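Local coordinates for regulator of G-protein signaling 16 (Mus musculus, PDB 3C7L) that switches off heterotrimeric G-protein signalling by speeding up GTP hydrolysis on G-alpha subunits, including activated transducin in phototransduction, at residues A34-L39 with E46-W51; E20-L25 with L118-S123; E56-R61 with C107-Q112. One frame throughout, in Å; residues are numbered along the deposited sequence.

How the contacts relate
All three contacts lie in the helical RGS domain, the GTPase-activating part of the protein. Contacts 1 and 3 share helix 45-57, while contacts 2 and 3 share helix 109-128. The centres of contacts 1 and 2 are about 11 Å apart, and they touch directly: Met-119 CE packs 3.5 Å from Asn-47 O. Contact 3 lies farther along, its centre about 17 Å from that of contact 1 and about 19 Å from that of contact 2. Gln-112 NE2 packs 3.3 Å from Trp-51 NE1, linking contacts 3 and 1. As in related RGS domains, G-alpha probably docks on interhelical loops, including the one bridged by contact 1.

Contact 1 of 3, residues A34-L39 with E46-W51; sequences AFHAFL and ENLEFW
Leu-48 pushes its side chain in among Phe-35, His-36 and Leu-39, and so ties two successive helices of the RGS domain, 29-40 and 45-57, into a roughly antiparallel helical hairpin. The two segments run at 139° to each other, and their axes come within 9.7 Å. The tight part of the contact is apolar and buried. Leu-48 divides its work between two levels: CB meets the methyl Leu-39 CD1 at 3.7 Å, whereas the branch ending in CD2 reaches farther across the gap. There Leu-48 CD2 lies 3.8 Å from His-36 CB and 4.1 Å from Phe-35 CD2, approaching the phenylalanine ring aslant. Leu-39 also lays its CD1 over one face of the Phe-35 ring, 3.6 Å above the plane and toward the rim, filling the space beside Leu-48. A branched leucine suits this place because one methyl, CD2, and CB can meet different neighbours at once. Beyond the hairpin, Phe-127 meets the Phe-35 ring and Leu-26 touches Leu-48.

The other side is more open and polar, carried by the partly exposed His-36 and Glu-49. His-36 sets CG anti to its backbone N (chi1 -173°), which swings the imidazole toward the second helix, while Glu-49 extends beyond CG to meet it. Histidine can do both jobs here: its CB packs on leucine while its ring end donates. The imidazole and carboxylate planes are turned only slightly against each other. Glu-49 OE1 is bonded elsewhere and has a long, weak ion pair with Lys-84. The remaining oxygen takes the bond across the hairpin: His-36 NE2 donates in its own ring plane, but somewhat out of the carboxylate plane, to the anti side of Glu-49 OE2, at 2.8 Å with an N-H...O angle of 168°.

Contact 2 of 3, residues E20-L25 with L118-S123; sequences ESFDLL and LMEKDS
Just ahead of Phe-22, whose side chain leans on Met-119 and Glu-120, Ser-21 occupies the N-cap of helix 22-25. Its small hydroxyl suits a helix start: Ser-21 OG accepts a weak capping bond from Asp-23 N. Phe-22 follows and carries the contact. With CG anti to the backbone N (chi1 -171°), its ring reaches toward helix 109-128, where CZ meets Met-119 CB at 3.7 Å. Met-119 SD stands at the ring edge, 5.5 Å from the Phe-22 centroid, a Met-aromatic contact. Farther back along the ring, Phe-22 CD2 lies 3.9 Å from Glu-120 CB, the aliphatic part of the glutamate. The Phe-22 backbone N gives its hydrogen to a water at 2.8 Å, which in turn donates to Glu-120 OE2 at 2.7 Å. An alanine in place of Phe-22 would be likely to open a gap beside Met-119 and leave the Glu-120 methylenes without their aromatic neighbour. Asp-23 then turns its carboxylate toward Arg-116, which forms salt bridges with both Asp-23 and Glu-120 and probably eases the repulsion between these two acids. Phe-22 also meets the ring of Tyr-124 on helix 109-128, while Met-119 continues inward onto Phe-35 of helix 29-40 and onto Leu-48 and Trp-51 of helix 45-57.

Contact 3 of 3, residues E56-R61 with C107-Q112; sequences EFKKIR and CFDVAQ
Phe-57 and Phe-108 are brought together by different first torsions. In Phe-57, CG stands anti to the backbone N (chi1 171°); in Phe-108 it stands anti to the carbonyl carbon (chi1 -57°), and each ring is thereby carried into the space between the two backbones. The result is an edge-to-face pair. Phe-108 presents its CD2-CE2 edge to a face of Phe-57, the ring planes standing at 78° and the centroids 5.3 Å apart. The closest approach of the rings is Phe-57 CE2 to Phe-108 CD2, 3.9 Å, and Phe-108 CE2 sits above the Phe-57 plane toward its rim rather than over its centre. Phenylalanine suits both places, since the positively polarised hydrogens of one ring edge can face the electron-rich face of the other without any polar group being buried. One face of Phe-108 is filled from its own segment by Cys-107 SG, 4.0 Å above the ring and over its centre.

Toward the surface the character changes to charge. The extended Lys-58 chain crosses to Asp-109 at about a right angle, and Lys-58 NZ forms a salt bridge with Asp-109 OD1 at 2.7 Å. The ammonium group approaches on the syn side of that oxygen, somewhat out of the carboxylate plane; Asp-109 OD2 is farther away, 3.6 Å from Lys-58 NZ. A long flexible lysine can span the distance, whereas the short aspartate stays close to its helix.

Leu-66 and Arg-69 of helix 63-78 touch Phe-57, and Ile-73 of that helix touches Phe-108, as does Thr-96 of helix 90-101. Buried aromatic rings beneath a surface ion pair thus join the end of helix 45-57 to the beginning of helix 109-128, within the all-helical bundle of the RGS fold.

Contact 1 of 3, residues A34-L39 with E46-W51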
loop_
_atom_site.group_PDB
_atom_site.type_symbol
_atom_site.label_atom_id
_atom_site.label_comp_id
_atom_site.label_asym_id
_atom_site.label_seq_id
_atom_site.Cartn_x
_atom_site.Cartn_y
_atom_site.Cartn_z
ATOM N N ALA A 34 2.185 -5.832 -13.152
ATOM C CA ALA A 34 1.930 -7.267 -13.082
ATOM C C ALA A 34 1.359 -7.663 -11.723
ATOM O O ALA A 34 0.398 -8.438 -11.638
ATOM C CB ALA A 34 3.218 -8.037 -13.349
ATOM N N PHE A 35 1.952 -7.128 -10.660
ATOM C CA PHE A 35 1.499 -7.446 -9.314
ATOM C C PHE A 35 0.100 -6.879 -9.054
ATOM O O PHE A 35 -0.706 -7.513 -8.384
ATOM C CB PHE A 35 2.501 -6.921 -8.272
ATOM C CG PHE A 35 2.224 -7.393 -6.865
ATOM C CD1 PHE A 35 1.939 -8.733 -6.609
ATOM C CD2 PHE A 35 2.268 -6.504 -5.794
ATOM C CE1 PHE A 35 1.699 -9.182 -5.301
ATOM C CE2 PHE A 35 2.033 -6.938 -4.483
ATOM C CZ PHE A 35 1.749 -8.278 -4.235
ATOM N N HIS A 36 -0.190 -5.697 -9.590
ATOM C CA HIS A 36 -1.503 -5.089 -9.393
ATOM C C HIS A 36 -2.581 -5.986 -9.998
ATOM O O HIS A 36 -3.611 -6.240 -9.375
ATOM C CB HIS A 36 -1.554 -3.687 -10.026
ATOM C CG HIS A 36 -2.818 -2.935 -9.732
ATOM N ND1 HIS A 36 -3.940 -3.020 -10.526
ATOM C CD2 HIS A 36 -3.150 -2.123 -8.701
ATOM C CE1 HIS A 36 -4.911 -2.296 -9.997
ATOM N NE2 HIS A 36 -4.458 -1.741 -8.888
ATOM N N ALA A 37 -2.328 -6.483 -11.204
ATOM C CA ALA A 37 -3.282 -7.356 -11.879
ATOM C C ALA A 37 -3.474 -8.654 -11.103
ATOM O O ALA A 37 -4.595 -9.157 -10.993
ATOM C CB ALA A 37 -2.809 -7.650 -13.287
ATOM N N PHE A 38 -2.383 -9.193 -10.559
ATOM C CA PHE A 38 -2.457 -10.426 -9.784
ATOM C C PHE A 38 -3.360 -10.199 -8.572
ATOM O O PHE A 38 -4.233 -11.017 -8.270
ATOM C CB PHE A 38 -1.057 -10.849 -9.320
ATOM C CG PHE A 38 -1.040 -12.114 -8.505
ATOM C CD1 PHE A 38 -1.163 -13.358 -9.118
ATOM C CD2 PHE A 38 -0.915 -12.058 -7.116
ATOM C CE1 PHE A 38 -1.160 -14.536 -8.357
ATOM C CE2 PHE A 38 -0.912 -13.230 -6.349
ATOM C CZ PHE A 38 -1.034 -14.467 -6.972
ATOM N N LEU A 39 -3.146 -9.080 -7.882
ATOM C CA LEU A 39 -3.935 -8.731 -6.705
ATOM C C LEU A 39 -5.409 -8.477 -7.024
ATOM O O LEU A 39 -6.291 -8.861 -6.264
ATOM C CB LEU A 39 -3.341 -7.492 -6.023
ATOM C CG LEU A 39 -1.938 -7.674 -5.441
ATOM C CD1 LEU A 39 -1.480 -6.400 -4.745
ATOM C CD2 LEU A 39 -1.950 -8.833 -4.462
ATOM N N GLU A 46 -6.224 -3.103 -3.384
ATOM C CA GLU A 46 -6.289 -1.906 -2.553
ATOM C C GLU A 46 -5.061 -1.821 -1.645
ATOM O O GLU A 46 -4.649 -0.731 -1.264
ATOM C CB GLU A 46 -7.549 -1.905 -1.683
ATOM C CG GLU A 46 -7.580 -3.003 -0.638
ATOM C CD GLU A 46 -8.309 -4.249 -1.111
ATOM O OE1 GLU A 46 -8.377 -4.480 -2.341
ATOM O OE2 GLU A 46 -8.804 -5.003 -0.242
ATOM N N ASN A 47 -4.485 -2.969 -1.294
ATOM C CA ASN A 47 -3.297 -2.976 -0.437
ATOM C C ASN A 47 -2.143 -2.268 -1.137
ATOM O O ASN A 47 -1.419 -1.469 -0.528
ATOM C CB ASN A 47 -2.877 -4.411 -0.090
ATOM C CG ASN A 47 -3.879 -5.108 0.808
ATOM O OD1 ASN A 47 -4.548 -4.466 1.623
ATOM N ND2 ASN A 47 -3.977 -6.431 0.680
ATOM N N LEU A 48 -1.972 -2.571 -2.421
ATOM C CA LEU A 48 -0.907 -1.966 -3.210
ATOM C C LEU A 48 -1.193 -0.495 -3.514
ATOM O O LEU A 48 -0.290 0.335 -3.480
ATOM C CB LEU A 48 -0.726 -2.741 -4.523
ATOM C CG LEU A 48 0.274 -2.165 -5.530
ATOM C CD1 LEU A 48 1.659 -2.064 -4.899
ATOM C CD2 LEU A 48 0.310 -3.049 -6.762
ATOM N N GLU A 49 -2.449 -0.173 -3.815
ATOM C CA GLU A 49 -2.822 1.205 -4.122
ATOM C C GLU A 49 -2.598 2.095 -2.907
ATOM O O GLU A 49 -2.132 3.228 -3.028
ATOM C CB GLU A 49 -4.287 1.260 -4.576
ATOM C CG GLU A 49 -4.495 0.528 -5.896
ATOM C CD GLU A 49 -5.946 0.420 -6.326
ATOM O OE1 GLU A 49 -6.854 0.753 -5.530
ATOM O OE2 GLU A 49 -6.168 -0.017 -7.473
ATOM N N PHE A 50 -2.921 1.569 -1.732
ATOM C CA PHE A 50 -2.743 2.306 -0.490
ATOM C C PHE A 50 -1.260 2.545 -0.215
ATOM O O PHE A 50 -0.864 3.655 0.144
ATOM C CB PHE A 50 -3.371 1.532 0.674
ATOM C CG PHE A 50 -3.026 2.082 2.028
ATOM C CD1 PHE A 50 -3.324 3.400 2.356
ATOM C CD2 PHE A 50 -2.399 1.283 2.976
ATOM C CE1 PHE A 50 -3.002 3.914 3.611
ATOM C CE2 PHE A 50 -2.075 1.783 4.225
ATOM C CZ PHE A 50 -2.376 3.102 4.547
ATOM N N TRP A 51 -0.445 1.505 -0.383
ATOM C CA TRP A 51 0.991 1.624 -0.142
ATOM C C TRP A 51 1.576 2.716 -1.032
ATOM O O TRP A 51 2.286 3.597 -0.558
ATOM C CB TRP A 51 1.692 0.288 -0.423
ATOM C CG TRP A 51 3.132 0.241 0.029
ATOM C CD1 TRP A 51 3.596 -0.168 1.243
ATOM C CD2 TRP A 51 4.284 0.636 -0.728
ATOM N NE1 TRP A 51 4.967 -0.055 1.293
ATOM C CE2 TRP A 51 5.413 0.438 0.096
ATOM C CE3 TRP A 51 4.471 1.142 -2.024
ATOM C CZ2 TRP A 51 6.716 0.725 -0.333
ATOM C CZ3 TRP A 51 5.768 1.426 -2.452
ATOM C CH2 TRP A 51 6.870 1.217 -1.606
#

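Contact 2 of 3, residues E20-L25 with L118-S123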
loop_
_atom_site.group_PDB
_atom_site.type_symbol
_atom_site.label_atom_id
_atom_site.label_comp_id
_atom_site.label_asym_id
_atom_site.label_seq_id
_atom_site.Cartn_x
_atom_site.Cartn_y
_atom_site.Cartn_z
ATOM N N GLU A 20 14.412 -10.389 -5.147
ATOM C CA GLU A 20 15.462 -10.133 -4.164
ATOM C C GLU A 20 14.923 -9.180 -3.098
ATOM O O GLU A 20 15.358 -9.211 -1.947
ATOM C CB GLU A 20 16.688 -9.482 -4.807
ATOM C CG GLU A 20 17.486 -10.353 -5.749
ATOM C CD GLU A 20 18.738 -9.642 -6.232
ATOM O OE1 GLU A 20 18.646 -8.438 -6.548
ATOM O OE2 GLU A 20 19.809 -10.283 -6.308
ATOM N N SER A 21 13.978 -8.330 -3.495
ATOM C CA SER A 21 13.400 -7.349 -2.581
ATOM C C SER A 21 12.028 -6.857 -3.008
ATOM O O SER A 21 11.837 -6.444 -4.148
ATOM C CB SER A 21 14.334 -6.143 -2.464
ATOM O OG SER A 21 13.693 -5.075 -1.789
ATOM N N PHE A 22 11.077 -6.879 -2.082
ATOM C CA PHE A 22 9.730 -6.405 -2.372
ATOM C C PHE A 22 9.796 -4.918 -2.753
ATOM O O PHE A 22 9.002 -4.427 -3.561
ATOM C CB PHE A 22 8.837 -6.624 -1.144
ATOM C CG PHE A 22 7.376 -6.360 -1.391
ATOM C CD1 PHE A 22 6.783 -6.704 -2.604
ATOM C CD2 PHE A 22 6.585 -5.787 -0.402
ATOM C CE1 PHE A 22 5.422 -6.480 -2.828
ATOM C CE2 PHE A 22 5.223 -5.559 -0.616
ATOM C CZ PHE A 22 4.641 -5.906 -1.830
ATOM N N ASP A 23 10.765 -4.208 -2.185
ATOM C CA ASP A 23 10.938 -2.792 -2.480
ATOM C C ASP A 23 11.355 -2.562 -3.934
ATOM O O ASP A 23 10.969 -1.560 -4.541
ATOM C CB ASP A 23 11.966 -2.184 -1.524
ATOM C CG ASP A 23 11.486 -2.191 -0.087
ATOM O OD1 ASP A 23 10.589 -1.389 0.244
ATOM O OD2 ASP A 23 11.986 -3.012 0.708
ATOM N N LEU A 24 12.136 -3.482 -4.491
ATOM C CA LEU A 24 12.561 -3.349 -5.880
ATOM C C LEU A 24 11.373 -3.627 -6.800
ATOM O O LEU A 24 11.216 -2.984 -7.835
ATOM C CB LEU A 24 13.716 -4.306 -6.196
ATOM C CG LEU A 24 15.064 -3.973 -5.549
ATOM C CD1 LEU A 24 16.141 -4.902 -6.107
ATOM C CD2 LEU A 24 15.421 -2.527 -5.817
ATOM N N LEU A 25 10.538 -4.592 -6.428
ATOM C CA LEU A 25 9.358 -4.896 -7.227
ATOM C C LEU A 25 8.449 -3.662 -7.282
ATOM O O LEU A 25 7.952 -3.289 -8.346
ATOM C CB LEU A 25 8.582 -6.069 -6.621
ATOM C CG LEU A 25 7.225 -6.402 -7.258
ATOM C CD1 LEU A 25 7.415 -6.812 -8.709
ATOM C CD2 LEU A 25 6.555 -7.528 -6.483
ATOM N N LEU A 118 0.751 -7.637 4.731
ATOM C CA LEU A 118 -0.384 -8.352 4.161
ATOM C C LEU A 118 0.042 -8.857 2.775
ATOM O O LEU A 118 -0.340 -9.946 2.348
ATOM C CB LEU A 118 -1.577 -7.400 4.039
ATOM C CG LEU A 118 -2.996 -7.846 4.408
ATOM C CD1 LEU A 118 -3.024 -8.530 5.770
ATOM C CD2 LEU A 118 -3.895 -6.616 4.417
ATOM N N MET A 119 0.846 -8.061 2.078
ATOM C CA MET A 119 1.330 -8.440 0.750
ATOM C C MET A 119 2.621 -9.261 0.811
ATOM O O MET A 119 2.686 -10.387 0.315
ATOM C CB MET A 119 1.583 -7.190 -0.112
ATOM C CG MET A 119 0.344 -6.359 -0.435
ATOM S SD MET A 119 0.693 -4.913 -1.493
ATOM C CE MET A 119 1.206 -3.720 -0.285
ATOM N N GLU A 120 3.645 -8.680 1.427
ATOM C CA GLU A 120 4.962 -9.297 1.530
ATOM C C GLU A 120 4.990 -10.718 2.077
ATOM O O GLU A 120 5.801 -11.531 1.644
ATOM C CB GLU A 120 5.883 -8.394 2.364
ATOM C CG GLU A 120 7.365 -8.704 2.250
ATOM C CD GLU A 120 8.233 -7.578 2.798
ATOM O OE1 GLU A 120 7.846 -6.977 3.821
ATOM O OE2 GLU A 120 9.306 -7.300 2.217
ATOM N N LYS A 121 4.101 -11.036 3.010
ATOM C CA LYS A 121 4.103 -12.374 3.585
ATOM C C LYS A 121 3.049 -13.327 3.033
ATOM O O LYS A 121 2.891 -14.433 3.549
ATOM C CB LYS A 121 3.966 -12.288 5.108
ATOM C CG LYS A 121 5.134 -11.610 5.804
ATOM C CD LYS A 121 6.457 -12.307 5.493
ATOM C CE LYS A 121 7.610 -11.665 6.248
ATOM N NZ LYS A 121 8.913 -12.321 5.935
ATOM N N ASP A 122 2.332 -12.916 1.991
ATOM C CA ASP A 122 1.303 -13.778 1.419
ATOM C C ASP A 122 1.147 -13.694 -0.101
ATOM O O ASP A 122 1.559 -14.606 -0.829
ATOM C CB ASP A 122 -0.045 -13.487 2.075
ATOM C CG ASP A 122 -1.182 -14.233 1.416
ATOM O OD1 ASP A 122 -1.004 -15.430 1.112
ATOM O OD2 ASP A 122 -2.255 -13.629 1.206
ATOM N N SER A 123 0.558 -12.603 -0.583
ATOM C CA SER A 123 0.328 -12.445 -2.016
ATOM C C SER A 123 1.590 -12.223 -2.836
ATOM O O SER A 123 1.641 -12.604 -4.006
ATOM C CB SER A 123 -0.673 -11.310 -2.271
ATOM O OG SER A 123 -0.281 -10.097 -1.645
HETATM O O HOH W 1 11.084 -8.300 0.380
#

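Contact 3 of 3, residues E56-R61 with C107-Q112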
loop_
_atom_site.group_PDB
_atom_site.type_symbol
_atom_site.label_atom_id
_atom_site.label_comp_id
_atom_site.label_asym_id
_atom_site.label_seq_id
_atom_site.Cartn_x
_atom_site.Cartn_y
_atom_site.Cartn_z
ATOM N N GLU A 56 3.607 8.648 -2.097
ATOM C CA GLU A 56 3.527 9.963 -2.707
ATOM C C GLU A 56 3.169 11.013 -1.645
ATOM O O GLU A 56 3.595 12.167 -1.732
ATOM C CB GLU A 56 2.506 9.967 -3.854
ATOM C CG GLU A 56 1.077 9.686 -3.442
ATOM C CD GLU A 56 0.084 9.904 -4.579
ATOM O OE1 GLU A 56 0.199 10.939 -5.271
ATOM O OE2 GLU A 56 -0.814 9.051 -4.770
ATOM N N PHE A 57 2.411 10.606 -0.632
ATOM C CA PHE A 57 2.009 11.505 0.450
ATOM C C PHE A 57 3.198 12.098 1.203
ATOM O O PHE A 57 3.205 13.283 1.535
ATOM C CB PHE A 57 1.112 10.756 1.446
ATOM C CG PHE A 57 0.811 11.531 2.707
ATOM C CD1 PHE A 57 -0.040 12.632 2.682
ATOM C CD2 PHE A 57 1.380 11.154 3.922
ATOM C CE1 PHE A 57 -0.322 13.347 3.844
ATOM C CE2 PHE A 57 1.105 11.864 5.094
ATOM C CZ PHE A 57 0.252 12.962 5.054
ATOM N N LYS A 58 4.202 11.277 1.479
ATOM C CA LYS A 58 5.362 11.752 2.218
ATOM C C LYS A 58 6.267 12.721 1.463
ATOM O O LYS A 58 7.188 13.296 2.043
ATOM C CB LYS A 58 6.170 10.570 2.742
ATOM C CG LYS A 58 5.504 9.889 3.926
ATOM C CD LYS A 58 6.471 8.986 4.663
ATOM C CE LYS A 58 5.837 8.394 5.913
ATOM N NZ LYS A 58 6.774 7.484 6.636
ATOM N N LYS A 59 5.999 12.908 0.177
ATOM C CA LYS A 59 6.777 13.833 -0.636
ATOM C C LYS A 59 6.181 15.244 -0.585
ATOM O O LYS A 59 6.814 16.208 -1.012
ATOM C CB LYS A 59 6.823 13.349 -2.085
ATOM C CG LYS A 59 7.423 14.361 -3.043
ATOM C CD LYS A 59 7.398 13.869 -4.474
ATOM C CE LYS A 59 7.846 14.964 -5.418
ATOM N NZ LYS A 59 6.913 16.122 -5.354
ATOM N N ILE A 60 4.962 15.357 -0.061
ATOM C CA ILE A 60 4.273 16.646 0.038
ATOM C C ILE A 60 4.866 17.521 1.142
ATOM O O ILE A 60 5.053 17.066 2.270
ATOM C CB ILE A 60 2.765 16.444 0.318
ATOM C CG1 ILE A 60 2.138 15.603 -0.799
ATOM C CG2 ILE A 60 2.060 17.792 0.417
ATOM C CD1 ILE A 60 0.665 15.310 -0.590
ATOM N N ARG A 61 5.158 18.781 0.821
ATOM C CA ARG A 61 5.744 19.702 1.802
ATOM C C ARG A 61 4.724 20.670 2.387
ATOM O O ARG A 61 4.689 20.901 3.598
ATOM C CB ARG A 61 6.889 20.492 1.161
ATOM C CG ARG A 61 8.111 19.650 0.838
ATOM C CD ARG A 61 9.068 20.401 -0.069
ATOM N NE ARG A 61 10.246 19.608 -0.406
ATOM C CZ ARG A 61 11.139 19.957 -1.326
ATOM N NH1 ARG A 61 10.987 21.087 -2.005
ATOM N NH2 ARG A 61 12.185 19.175 -1.571
ATOM N N CYS A 107 1.877 9.735 10.026
ATOM C CA CYS A 107 0.474 9.422 10.255
ATOM C C CYS A 107 0.051 8.011 9.843
ATOM O O CYS A 107 -0.617 7.303 10.601
ATOM C CB CYS A 107 -0.387 10.451 9.514
ATOM S SG CYS A 107 -2.143 10.180 9.653
ATOM N N PHE A 108 0.452 7.607 8.645
ATOM C CA PHE A 108 0.083 6.300 8.107
ATOM C C PHE A 108 1.112 5.175 8.260
ATOM O O PHE A 108 0.888 4.068 7.767
ATOM C CB PHE A 108 -0.254 6.453 6.624
ATOM C CG PHE A 108 -1.354 7.440 6.348
ATOM C CD1 PHE A 108 -2.665 7.156 6.702
ATOM C CD2 PHE A 108 -1.077 8.652 5.719
ATOM C CE1 PHE A 108 -3.684 8.060 6.431
ATOM C CE2 PHE A 108 -2.089 9.562 5.443
ATOM C CZ PHE A 108 -3.396 9.267 5.800
ATOM N N ASP A 109 2.228 5.442 8.932
ATOM C CA ASP A 109 3.279 4.434 9.103
ATOM C C ASP A 109 2.837 3.044 9.558
ATOM O O ASP A 109 3.177 2.041 8.922
ATOM C CB ASP A 109 4.353 4.955 10.061
ATOM C CG ASP A 109 5.333 5.885 9.383
ATOM O OD1 ASP A 109 4.950 6.541 8.387
ATOM O OD2 ASP A 109 6.486 5.973 9.856
ATOM N N VAL A 110 2.087 2.966 10.649
ATOM C CA VAL A 110 1.661 1.663 11.137
ATOM C C VAL A 110 0.735 0.971 10.138
ATOM O O VAL A 110 0.890 -0.218 9.869
ATOM C CB VAL A 110 0.975 1.782 12.514
ATOM C CG1 VAL A 110 0.603 0.407 13.031
ATOM C CG2 VAL A 110 1.921 2.458 13.498
ATOM N N ALA A 111 -0.211 1.720 9.578
ATOM C CA ALA A 111 -1.141 1.161 8.598
ATOM C C ALA A 111 -0.398 0.661 7.362
ATOM O O ALA A 111 -0.674 -0.433 6.874
ATOM C CB ALA A 111 -2.173 2.208 8.189
ATOM N N GLN A 112 0.541 1.460 6.860
ATOM C CA GLN A 112 1.304 1.081 5.672
ATOM C C GLN A 112 2.121 -0.183 5.927
ATOM O O GLN A 112 2.211 -1.059 5.065
ATOM C CB GLN A 112 2.219 2.239 5.233
ATOM C CG GLN A 112 3.158 1.890 4.073
ATOM C CD GLN A 112 3.904 3.099 3.523
ATOM O OE1 GLN A 112 4.133 4.079 4.232
ATOM N NE2 GLN A 112 4.299 3.026 2.254
#